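Beta-amyloid-like protein (Caenorhabditis elegans, PDB 3K66) is a nematode homologue of human amyloid precursor protein whose E2 domain binds heparin, and it is probably involved in cell adhesion and neuronal development. Local coordinates at residues V199-W202 with K203-D207; D140-H143 with T144-Y148; V166-R169 with L170-D174. All blocks are in the same frame, centred on the assembly; numbering follows the deposited sequence.

Contact 1. Residues V199-W202 with K203-D207; sequences VTYW and KDYRD
Val199 O accepts a hydrogen bond from Lys203 N at 3.0 Å, the first of four successive i-to-i+4 bonds in helix 195-209, which lies against helices 123-154 and 163-182 of the E2 helical domain. This part of the helix illustrates how one helix serves different neighbours with different flanks. Thr200 comes next, its carbonyl taking the N-H of Asp204. Its methyl CG2 lies alongside the Asp204 carboxylate, 3.2 Å from OD2, while its hydroxyl OG1 turns back to bond Pro196 O. This division follows from the first torsion (chi1 -57°), which sets CG2 anti to the backbone N and leaves OG1 beside it.

Tyr201 and Tyr205 run side by side along the flank that meets helix 123-154. Their ring planes are 26° apart, but the rings are slid along each other, with centroids separated by 5.7 Å, and overlap little. Tyr205 CB sits over one face of the Tyr201 ring near its rim, and Tyr201 OH approaches Tyr205 CD1 at 3.7 Å. That hydroxyl has its hydrogen-bonding partner in Arg135 NE, so the aromatic pair borders a polar junction between helices.

Trp202 packs on Ile177, Asn178 and Leu181 of helix 163-182 and on Ile134 of helix 123-154. Arg206 rises next to it from the following turn, the guanidinium plane 78° from the indole plane. Both groups turn to Glu138: Arg206 NH2 makes salt bridges with this residue and with Asp174, and Trp202 NE1 adds a weak hydrogen bond. Within the contact itself, the two side chains come closest where Trp202 NE1 stands 3.9 Å from Arg206 NH2.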
loop_
_atom_site.group_PDB
_atom_site.type_symbol
_atom_site.label_atom_id
_atom_site.label_comp_id
_atom_site.label_asym_id
_atom_site.label_seq_id
_atom_site.Cartn_x
_atom_site.Cartn_y
_atom_site.Cartn_z
ATOM N N VAL A 199 5.433 -12.497 -23.846
ATOM C CA VAL A 199 5.688 -13.446 -22.748
ATOM C C VAL A 199 7.016 -13.133 -22.053
ATOM O O VAL A 199 7.090 -13.089 -20.824
ATOM C CB VAL A 199 5.700 -14.937 -23.225
ATOM C CG1 VAL A 199 6.081 -15.836 -22.069
ATOM C CG2 VAL A 199 4.326 -15.360 -23.737
ATOM N N THR A 200 8.070 -12.925 -22.838
ATOM C CA THR A 200 9.365 -12.586 -22.264
ATOM C C THR A 200 9.239 -11.253 -21.514
ATOM O O THR A 200 9.742 -11.085 -20.387
ATOM C CB THR A 200 10.434 -12.491 -23.351
ATOM O OG1 THR A 200 10.478 -13.734 -24.062
ATOM C CG2 THR A 200 11.818 -12.205 -22.727
ATOM N N TYR A 201 8.531 -10.315 -22.133
ATOM C CA TYR A 201 8.317 -9.019 -21.515
ATOM C C TYR A 201 7.681 -9.214 -20.157
ATOM O O TYR A 201 8.017 -8.532 -19.190
ATOM C CB TYR A 201 7.400 -8.140 -22.361
ATOM C CG TYR A 201 7.110 -6.797 -21.718
ATOM C CD1 TYR A 201 8.068 -5.784 -21.689
ATOM C CD2 TYR A 201 5.867 -6.545 -21.132
ATOM C CE1 TYR A 201 7.792 -4.561 -21.096
ATOM C CE2 TYR A 201 5.584 -5.335 -20.542
ATOM C CZ TYR A 201 6.553 -4.344 -20.528
ATOM O OH TYR A 201 6.266 -3.130 -19.945
ATOM N N TRP A 202 6.741 -10.144 -20.086
ATOM C CA TRP A 202 6.058 -10.425 -18.826
ATOM C C TRP A 202 7.063 -10.955 -17.805
ATOM O O TRP A 202 7.109 -10.479 -16.685
ATOM C CB TRP A 202 4.935 -11.429 -19.074
ATOM C CG TRP A 202 4.162 -11.862 -17.888
ATOM C CD1 TRP A 202 4.034 -11.209 -16.697
ATOM C CD2 TRP A 202 3.246 -12.956 -17.837
ATOM N NE1 TRP A 202 3.071 -11.821 -15.914
ATOM C CE2 TRP A 202 2.579 -12.892 -16.595
ATOM C CE3 TRP A 202 2.925 -13.977 -18.728
ATOM C CZ2 TRP A 202 1.599 -13.812 -16.225
ATOM C CZ3 TRP A 202 1.946 -14.901 -18.367
ATOM C CH2 TRP A 202 1.288 -14.812 -17.120
ATOM N N LYS A 203 7.882 -11.927 -18.194
ATOM C CA LYS A 203 8.872 -12.471 -17.275
ATOM C C LYS A 203 9.864 -11.364 -16.896
ATOM O O LYS A 203 10.200 -11.178 -15.717
ATOM C CB LYS A 203 9.601 -13.663 -17.909
ATOM C CG LYS A 203 10.828 -14.155 -17.153
ATOM C CD LYS A 203 12.104 -13.419 -17.591
ATOM C CE LYS A 203 13.374 -14.214 -17.239
ATOM N NZ LYS A 203 13.433 -14.558 -15.773
ATOM N N ASP A 204 10.321 -10.621 -17.906
ATOM C CA ASP A 204 11.251 -9.528 -17.664
ATOM C C ASP A 204 10.615 -8.465 -16.772
ATOM O O ASP A 204 11.192 -8.060 -15.767
ATOM C CB ASP A 204 11.730 -8.899 -18.981
ATOM C CG ASP A 204 12.790 -9.742 -19.663
ATOM O OD1 ASP A 204 13.545 -10.400 -18.916
ATOM O OD2 ASP A 204 12.877 -9.748 -20.919
ATOM N N TYR A 205 9.415 -8.014 -17.119
ATOM C CA TYR A 205 8.764 -6.998 -16.313
ATOM C C TYR A 205 8.553 -7.445 -14.882
ATOM O O TYR A 205 8.753 -6.669 -13.968
ATOM C CB TYR A 205 7.423 -6.593 -16.896
ATOM C CG TYR A 205 6.887 -5.360 -16.212
ATOM C CD1 TYR A 205 7.406 -4.097 -16.511
ATOM C CD2 TYR A 205 5.884 -5.449 -15.250
ATOM C CE1 TYR A 205 6.935 -2.954 -15.870
ATOM C CE2 TYR A 205 5.403 -4.317 -14.604
ATOM C CZ TYR A 205 5.935 -3.069 -14.925
ATOM O OH TYR A 205 5.445 -1.931 -14.336
ATOM N N ARG A 206 8.125 -8.682 -14.669
ATOM C CA ARG A 206 7.941 -9.137 -13.298
ATOM C C ARG A 206 9.285 -9.147 -12.564
ATOM O O ARG A 206 9.380 -8.692 -11.421
ATOM C CB ARG A 206 7.323 -10.527 -13.236
ATOM C CG ARG A 206 7.330 -11.060 -11.822
ATOM C CD ARG A 206 6.595 -12.374 -11.694
ATOM N NE ARG A 206 5.168 -12.183 -11.917
ATOM C CZ ARG A 206 4.270 -13.162 -11.892
ATOM N NH1 ARG A 206 4.686 -14.396 -11.649
ATOM N NH2 ARG A 206 2.975 -12.917 -12.123
ATOM N N ASP A 207 10.329 -9.660 -13.208
ATOM C CA ASP A 207 11.633 -9.692 -12.552
ATOM C C ASP A 207 12.023 -8.324 -11.994
ATOM O O ASP A 207 12.506 -8.243 -10.866
ATOM C CB ASP A 207 12.733 -10.196 -13.499
ATOM C CG ASP A 207 12.732 -11.715 -13.648
ATOM O OD1 ASP A 207 12.238 -12.410 -12.722
ATOM O OD2 ASP A 207 13.243 -12.219 -14.686
#

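Contact 2. Residues D140-H143 with T144-Y148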
loop_
_atom_site.group_PDB
_atom_site.type_symbol
_atom_site.label_atom_id
_atom_site.label_comp_id
_atom_site.label_asym_id
_atom_site.label_seq_id
_atom_site.Cartn_x
_atom_site.Cartn_y
_atom_site.Cartn_z
ATOM N N ASP A 140 -0.460 -4.560 -10.081
ATOM C CA ASP A 140 -1.432 -5.021 -9.097
ATOM C C ASP A 140 -0.757 -6.050 -8.185
ATOM O O ASP A 140 -0.925 -6.030 -6.966
ATOM C CB ASP A 140 -2.649 -5.639 -9.801
ATOM C CG ASP A 140 -3.805 -5.909 -8.854
ATOM O OD1 ASP A 140 -3.665 -5.697 -7.628
ATOM O OD2 ASP A 140 -4.864 -6.341 -9.344
ATOM N N ARG A 141 -0.000 -6.961 -8.786
ATOM C CA ARG A 141 0.696 -7.998 -8.029
ATOM C C ARG A 141 1.664 -7.341 -7.048
ATOM O O ARG A 141 1.589 -7.550 -5.844
ATOM C CB ARG A 141 1.450 -8.933 -8.990
ATOM C CG ARG A 141 2.120 -10.146 -8.380
ATOM C CD ARG A 141 2.563 -11.051 -9.492
ATOM N NE ARG A 141 3.322 -12.207 -9.063
ATOM C CZ ARG A 141 4.570 -12.166 -8.609
ATOM N NH1 ARG A 141 5.213 -11.011 -8.515
ATOM N NH2 ARG A 141 5.179 -13.294 -8.247
ATOM N N MET A 142 2.562 -6.524 -7.573
ATOM C CA MET A 142 3.542 -5.845 -6.745
ATOM C C MET A 142 2.901 -5.191 -5.517
ATOM O O MET A 142 3.347 -5.408 -4.393
ATOM C CB MET A 142 4.296 -4.806 -7.572
ATOM C CG MET A 142 5.204 -3.934 -6.745
ATOM S SD MET A 142 5.717 -2.500 -7.694
ATOM C CE MET A 142 4.181 -1.696 -7.918
ATOM N N HIS A 143 1.856 -4.402 -5.722
ATOM C CA HIS A 143 1.204 -3.769 -4.590
ATOM C C HIS A 143 0.630 -4.783 -3.619
ATOM O O HIS A 143 0.757 -4.630 -2.412
ATOM C CB HIS A 143 0.079 -2.847 -5.038
ATOM C CG HIS A 143 0.547 -1.498 -5.484
ATOM N ND1 HIS A 143 0.353 -0.358 -4.731
ATOM C CD2 HIS A 143 1.193 -1.099 -6.605
ATOM C CE1 HIS A 143 0.855 0.682 -5.374
ATOM N NE2 HIS A 143 1.370 0.260 -6.515
ATOM N N THR A 144 -0.001 -5.831 -4.128
ATOM C CA THR A 144 -0.586 -6.795 -3.219
ATOM C C THR A 144 0.481 -7.428 -2.353
ATOM O O THR A 144 0.346 -7.469 -1.136
ATOM C CB THR A 144 -1.337 -7.906 -3.950
ATOM O OG1 THR A 144 -2.260 -7.333 -4.882
ATOM C CG2 THR A 144 -2.105 -8.756 -2.949
ATOM N N LEU A 145 1.531 -7.939 -2.984
ATOM C CA LEU A 145 2.639 -8.551 -2.263
ATOM C C LEU A 145 3.173 -7.572 -1.225
ATOM O O LEU A 145 3.339 -7.901 -0.043
ATOM C CB LEU A 145 3.754 -8.921 -3.251
ATOM C CG LEU A 145 3.495 -10.206 -4.036
ATOM C CD1 LEU A 145 4.530 -10.385 -5.125
ATOM C CD2 LEU A 145 3.526 -11.370 -3.076
ATOM N N ASN A 146 3.446 -6.356 -1.670
ATOM C CA ASN A 146 3.965 -5.354 -0.756
ATOM C C ASN A 146 3.046 -5.159 0.447
ATOM O O ASN A 146 3.515 -5.099 1.575
ATOM C CB ASN A 146 4.221 -4.040 -1.505
ATOM C CG ASN A 146 5.441 -4.127 -2.420
ATOM O OD1 ASN A 146 5.654 -3.272 -3.282
ATOM N ND2 ASN A 146 6.252 -5.174 -2.230
ATOM N N ARG A 147 1.741 -5.118 0.221
ATOM C CA ARG A 147 0.803 -4.966 1.327
ATOM C C ARG A 147 1.012 -6.122 2.329
ATOM O O ARG A 147 1.066 -5.927 3.539
ATOM C CB ARG A 147 -0.634 -4.972 0.788
ATOM C CG ARG A 147 -1.681 -4.294 1.689
ATOM C CD ARG A 147 -2.925 -3.946 0.864
ATOM N NE ARG A 147 -3.995 -3.308 1.637
ATOM C CZ ARG A 147 -4.759 -3.937 2.535
ATOM N NH1 ARG A 147 -4.584 -5.236 2.794
ATOM N NH2 ARG A 147 -5.715 -3.272 3.174
ATOM N N TYR A 148 1.147 -7.330 1.805
ATOM C CA TYR A 148 1.354 -8.512 2.623
ATOM C C TYR A 148 2.659 -8.371 3.375
ATOM O O TYR A 148 2.803 -8.877 4.492
ATOM C CB TYR A 148 1.402 -9.750 1.730
ATOM C CG TYR A 148 1.605 -11.052 2.456
ATOM C CD1 TYR A 148 0.670 -11.498 3.374
ATOM C CD2 TYR A 148 2.726 -11.844 2.210
ATOM C CE1 TYR A 148 0.841 -12.703 4.037
ATOM C CE2 TYR A 148 2.906 -13.051 2.863
ATOM C CZ TYR A 148 1.959 -13.473 3.775
ATOM O OH TYR A 148 2.124 -14.672 4.433
#
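Asp140 O receives two hydrogen bonds from Thr144, and this doubly used carbonyl is the distinctive feature of an otherwise regular part of helix 123-154 in the helical E2 domain. The backbone N-H of Thr144 arrives at 3.0 Å, the usual i-to-i+4 bond. Thr144 OG1 reaches the same Asp140 O at 2.8 Å from the opposite face of the carbonyl plane, lying 36° above it rather than on a lone pair. A threonine hydroxyl bonded to the carbonyl four residues back is a familiar feature of helices. It is placed for this by a first torsion of -51°, which keeps OG1 beside its own backbone N. Exchange for a valine here would probably leave Asp140 O with one donor from this residue instead of two, and a buried methyl facing the polar oxygen. The Asp140 carboxylate turns mainly to Lys103, with which OD2 forms a salt bridge.

Leu145 shows how an aliphatic chain climbs past a neighbouring arginine. Its CB lies 3.6 Å from Arg141 O, the acceptor of its own backbone N-H, and CG remains beside that oxygen. At the tip the branches part. CD1 comes over one face of the Arg141 guanidinium, 3.5 Å from NH1 and also near CZ, whereas CD2 meets Leu170 of helix 163-182. The extended Arg141 chain crosses it obliquely.

Asn146 turns its amide back over the preceding turn, so that OD1 lies 3.6 Å from Met142 CG. The contact thus combines two chemistries: the buried threonine hydroxyl finds an acceptor within its own helix, while a methyl lies on the guanidinium of Arg141, whose NE has a long, weak ion pair with Glu138 that may partly offset the like-charged Arg206 close by.

Contact 3. Residues V166-R169 with L170-D174; sequences VIHR and LRYID
Leu170 N donates to Val166 O in a nearly straight hydrogen bond of 3.0 Å, and three further i-to-i+4 bonds carry helix 163-182 through this stretch. They are not uniform. Arg171 N meets Ile167 O at 3.2 Å with an N-H...O angle of 139°, the donor standing above the carbonyl plane, whereas Tyr172 N points almost straight at His168 O over a longer 3.3 Å. Ile173 N then bonds Arg169 O.

On the inner flank, Val166 CG1 and Leu170 CD1 lie alongside each other at 3.7 Å. Leu170 continues across the interface onto Arg141 of helix 123-154, while Arg169 reaches Thr144 and Ile173 touches Glu137 of the same helix.

The outer flank carries two mixed pairs. His168, with CG anti to the backbone N (chi1 -177°), leans forward along the helix toward Tyr172. One face of its imidazole receives Tyr172 CD2 near the rim. The ring centroids are 4.8 Å apart and the planes make 58°, an oblique meeting; His168 O, meanwhile, lies at the edge of the Tyr172 ring, in its plane. Beside them, the extended Arg171 chain runs back along Ile167, whose CG2 sits over one face of the guanidinium, 3.4 Å from NH1.

The helix thus turns aliphatic groups and Arg169 toward helix 123-154, and keeps an imidazole and a guanidinium on its exposed side; one face of each is covered by carbon, contacts that would probably limit how these polar groups turn at the surface.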
loop_
_atom_site.group_PDB
_atom_site.type_symbol
_atom_site.label_atom_id
_atom_site.label_comp_id
_atom_site.label_asym_id
_atom_site.label_seq_id
_atom_site.Cartn_x
_atom_site.Cartn_y
_atom_site.Cartn_z
ATOM N N VAL A 166 -4.307 -12.992 -0.595
ATOM C CA VAL A 166 -3.166 -12.677 -1.455
ATOM C C VAL A 166 -2.969 -13.777 -2.487
ATOM O O VAL A 166 -2.789 -13.489 -3.667
ATOM C CB VAL A 166 -1.858 -12.509 -0.626
ATOM C CG1 VAL A 166 -0.636 -12.463 -1.528
ATOM C CG2 VAL A 166 -1.920 -11.228 0.195
ATOM N N ILE A 167 -2.999 -15.032 -2.046
ATOM C CA ILE A 167 -2.845 -16.141 -2.971
ATOM C C ILE A 167 -3.992 -16.159 -3.975
ATOM O O ILE A 167 -3.819 -16.629 -5.089
ATOM C CB ILE A 167 -2.807 -17.518 -2.250
ATOM C CG1 ILE A 167 -1.640 -17.583 -1.251
ATOM C CG2 ILE A 167 -2.663 -18.634 -3.280
ATOM C CD1 ILE A 167 -1.581 -18.854 -0.431
ATOM N N HIS A 168 -5.165 -15.654 -3.599
ATOM C CA HIS A 168 -6.312 -15.638 -4.512
ATOM C C HIS A 168 -6.142 -14.567 -5.580
ATOM O O HIS A 168 -6.453 -14.788 -6.749
ATOM C CB HIS A 168 -7.608 -15.389 -3.748
ATOM C CG HIS A 168 -8.824 -15.442 -4.613
ATOM N ND1 HIS A 168 -9.496 -14.310 -5.028
ATOM C CD2 HIS A 168 -9.461 -16.490 -5.187
ATOM C CE1 HIS A 168 -10.494 -14.660 -5.817
ATOM N NE2 HIS A 168 -10.497 -15.976 -5.931
ATOM N N ARG A 169 -5.648 -13.403 -5.175
ATOM C CA ARG A 169 -5.410 -12.318 -6.121
ATOM C C ARG A 169 -4.317 -12.701 -7.111
ATOM O O ARG A 169 -4.482 -12.559 -8.317
ATOM C CB ARG A 169 -4.973 -11.058 -5.391
ATOM C CG ARG A 169 -6.087 -10.095 -5.087
ATOM C CD ARG A 169 -5.494 -8.749 -4.761
ATOM N NE ARG A 169 -6.416 -7.669 -5.070
ATOM C CZ ARG A 169 -6.719 -6.702 -4.215
ATOM N NH1 ARG A 169 -6.165 -6.689 -3.005
ATOM N NH2 ARG A 169 -7.586 -5.758 -4.558
ATOM N N LEU A 170 -3.197 -13.192 -6.592
ATOM C CA LEU A 170 -2.078 -13.565 -7.447
ATOM C C LEU A 170 -2.440 -14.642 -8.470
ATOM O O LEU A 170 -1.905 -14.658 -9.583
ATOM C CB LEU A 170 -0.874 -13.990 -6.592
ATOM C CG LEU A 170 -0.231 -12.824 -5.829
ATOM C CD1 LEU A 170 0.854 -13.285 -4.867
ATOM C CD2 LEU A 170 0.367 -11.897 -6.830
ATOM N N ARG A 171 -3.369 -15.518 -8.103
ATOM C CA ARG A 171 -3.816 -16.591 -8.987
ATOM C C ARG A 171 -4.580 -16.005 -10.167
ATOM O O ARG A 171 -4.268 -16.275 -11.337
ATOM C CB ARG A 171 -4.723 -17.553 -8.231
ATOM C CG ARG A 171 -4.308 -18.987 -8.352
ATOM C CD ARG A 171 -4.816 -19.758 -7.161
ATOM N NE ARG A 171 -3.999 -20.932 -6.870
ATOM C CZ ARG A 171 -3.937 -21.509 -5.671
ATOM N NH1 ARG A 171 -4.640 -21.020 -4.651
ATOM N NH2 ARG A 171 -3.175 -22.581 -5.489
ATOM N N TYR A 172 -5.594 -15.206 -9.862
ATOM C CA TYR A 172 -6.376 -14.621 -10.927
ATOM C C TYR A 172 -5.607 -13.647 -11.795
ATOM O O TYR A 172 -5.942 -13.459 -12.957
ATOM C CB TYR A 172 -7.626 -13.952 -10.377
ATOM C CG TYR A 172 -8.759 -14.915 -10.215
ATOM C CD1 TYR A 172 -9.604 -15.227 -11.289
ATOM C CD2 TYR A 172 -8.987 -15.535 -8.991
ATOM C CE1 TYR A 172 -10.642 -16.127 -11.139
ATOM C CE2 TYR A 172 -10.028 -16.446 -8.832
ATOM C CZ TYR A 172 -10.848 -16.735 -9.909
ATOM O OH TYR A 172 -11.860 -17.652 -9.752
ATOM N N ILE A 173 -4.589 -12.998 -11.253
ATOM C CA ILE A 173 -3.829 -12.084 -12.100
ATOM C C ILE A 173 -3.170 -12.921 -13.188
ATOM O O ILE A 173 -3.191 -12.581 -14.380
ATOM C CB ILE A 173 -2.754 -11.301 -11.319
ATOM C CG1 ILE A 173 -3.455 -10.257 -10.432
ATOM C CG2 ILE A 173 -1.807 -10.602 -12.319
ATOM C CD1 ILE A 173 -2.556 -9.544 -9.507
ATOM N N ASP A 174 -2.614 -14.051 -12.775
ATOM C CA ASP A 174 -2.006 -14.934 -13.742
ATOM C C ASP A 174 -3.102 -15.353 -14.734
ATOM O O ASP A 174 -2.953 -15.159 -15.942
ATOM C CB ASP A 174 -1.392 -16.164 -13.061
ATOM C CG ASP A 174 0.019 -15.911 -12.516
ATOM O OD1 ASP A 174 0.460 -14.740 -12.367
ATOM O OD2 ASP A 174 0.680 -16.922 -12.217
#

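How the contacts relate
Along the chain the order is contact 2, contact 3, contact 1, each a nine-residue piece of its own helix: 123-154, 163-182 and 195-209. Contacts 2 and 3 are nearest, with centres about 10 Å apart, and meet directly through packing of aliphatic and arginine side chains; contact 1 lies about 17 Å, centre to centre, from either. Contact 2 is close to the middle of the chain, contact 1 at the surface. Arg206 is where the three come together: besides its bond to Asp174 it comes close to the like-charged Arg141, and Glu138, bridged to Arg206 and only weakly paired with Arg141, probably offsets part of the charge. The three helices therefore pack against one another within the E2 fragment.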